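Aminoglycoside N(3)-acetyltransferase, AAC(3)-IVa (Escherichia coli, PDB 6MN3) acetylates the N3 amine of 2-deoxystreptamine aminoglycosides with acetyl-CoA as donor, probably conferring resistance to gentamicin, kanamycin, tobramycin, neomycin and apramycin. Local coordinates at residues 41-46 against 84-89. Residues are numbered along the deposited sequence; the frame is centred on the assembly and turned at random.
Sequences DGPLGL and LGVVSD
The first turns of helices 42-54 and 86-91 come together at Pro-43 and Val-87, whose CA atoms lie 5.6 Å apart, and no hydrogen bond joins the two backbones. Contact is made by aliphatic carbons alone. Val-87 lends a single methyl to both neighbours: its CG2 lies 3.8 Å from CD2 of Leu-46, the tightest approach here, and 4.3 Å from CB of Pro-43. The Leu-46 and Val-87 side chains cross at about a right angle. In Leu-46, chi1 (176°) turns CG away from the backbone N, and chi2, with CD2 anti to CA, extends that branch toward Val-87. On the exposed side, where Val-86 lies, CG of the Pro-43 ring faces CG1 of Val-86, also at 4.3 Å. Phe-33 of helix 33-36 touches both Pro-43 and Val-87, and the buried Val-87 also packs on Met-62 of strand 59-63, a strand of the mixed sheet. In this Antibiotic_NAT family enzyme, helix 42-54 lies in the connection between the neighbouring parallel strands 26-31 and 59-63, a beta-alpha-beta crossover; helix 86-91, which follows strand 59-63, packs against the start of that crossover helix, away from the zinc site.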
# COMPACT_ATOMS: atom_id res chain seq x y z
N ASP A 41 -4.59 -8.74 22.08
CA ASP A 41 -5.74 -8.04 21.52
C ASP A 41 -5.77 -8.08 19.99
O ASP A 41 -6.65 -7.45 19.39
CB ASP A 41 -5.85 -6.57 21.98
CG ASP A 41 -6.23 -6.45 23.45
OD1 ASP A 41 -7.14 -7.19 23.89
OD2 ASP A 41 -5.63 -5.62 24.16
N GLY A 42 -4.86 -8.81 19.35
CA GLY A 42 -4.99 -9.15 17.95
C GLY A 42 -4.90 -7.98 16.99
O GLY A 42 -4.24 -6.97 17.25
N PRO A 43 -5.57 -8.11 15.83
CA PRO A 43 -5.45 -7.07 14.79
C PRO A 43 -5.93 -5.70 15.24
O PRO A 43 -5.30 -4.69 14.89
CB PRO A 43 -6.32 -7.63 13.65
CG PRO A 43 -6.41 -9.11 13.91
CD PRO A 43 -6.40 -9.25 15.40
N LEU A 44 -7.03 -5.63 15.99
CA LEU A 44 -7.46 -4.35 16.55
C LEU A 44 -6.39 -3.74 17.44
O LEU A 44 -6.20 -2.52 17.46
CB LEU A 44 -8.76 -4.51 17.34
CG LEU A 44 -9.87 -5.36 16.75
CD1 LEU A 44 -10.85 -5.81 17.84
CD2 LEU A 44 -10.56 -4.54 15.66
N GLY A 45 -5.69 -4.58 18.20
CA GLY A 45 -4.60 -4.08 19.01
C GLY A 45 -3.49 -3.47 18.18
O GLY A 45 -2.89 -2.46 18.55
N LEU A 46 -3.20 -4.08 17.03
CA LEU A 46 -2.21 -3.50 16.12
C LEU A 46 -2.70 -2.18 15.55
O LEU A 46 -1.93 -1.22 15.42
CB LEU A 46 -1.89 -4.49 14.99
CG LEU A 46 -0.95 -3.96 13.91
CD1 LEU A 46 0.39 -3.57 14.52
CD2 LEU A 46 -0.76 -5.01 12.82
N LEU A 84 -4.75 -8.69 1.05
CA LEU A 84 -4.27 -7.51 1.76
C LEU A 84 -4.20 -7.72 3.27
O LEU A 84 -3.65 -6.86 3.97
CB LEU A 84 -5.17 -6.30 1.45
CG LEU A 84 -4.94 -5.69 0.06
CD1 LEU A 84 -5.88 -4.53 -0.19
CD2 LEU A 84 -3.49 -5.24 -0.09
N GLY A 85 -4.72 -8.83 3.78
CA GLY A 85 -4.56 -9.20 5.17
C GLY A 85 -5.79 -8.90 6.01
O GLY A 85 -6.74 -8.22 5.59
N VAL A 86 -5.76 -9.41 7.24
CA VAL A 86 -6.86 -9.22 8.18
C VAL A 86 -6.89 -7.79 8.71
O VAL A 86 -7.96 -7.25 9.01
CB VAL A 86 -6.76 -10.24 9.32
CG1 VAL A 86 -8.04 -10.25 10.15
CG2 VAL A 86 -6.46 -11.62 8.77
N VAL A 87 -5.72 -7.16 8.85
CA VAL A 87 -5.67 -5.80 9.38
C VAL A 87 -6.38 -4.83 8.44
O VAL A 87 -7.16 -3.98 8.89
CB VAL A 87 -4.20 -5.38 9.62
CG1 VAL A 87 -4.13 -3.93 10.09
CG2 VAL A 87 -3.55 -6.31 10.63
N SER A 88 -6.15 -4.96 7.14
CA SER A 88 -6.82 -4.08 6.18
C SER A 88 -8.32 -4.30 6.19
O SER A 88 -9.10 -3.34 6.13
CB SER A 88 -6.26 -4.31 4.78
OG SER A 88 -5.00 -3.67 4.62
N ASP A 89 -8.76 -5.56 6.25
CA ASP A 89 -10.19 -5.84 6.28
C ASP A 89 -10.82 -5.47 7.61
O ASP A 89 -12.04 -5.35 7.70
CB ASP A 89 -10.45 -7.31 5.97
CG ASP A 89 -11.89 -7.57 5.58
OD1 ASP A 89 -12.40 -6.88 4.68
OD2 ASP A 89 -12.52 -8.47 6.19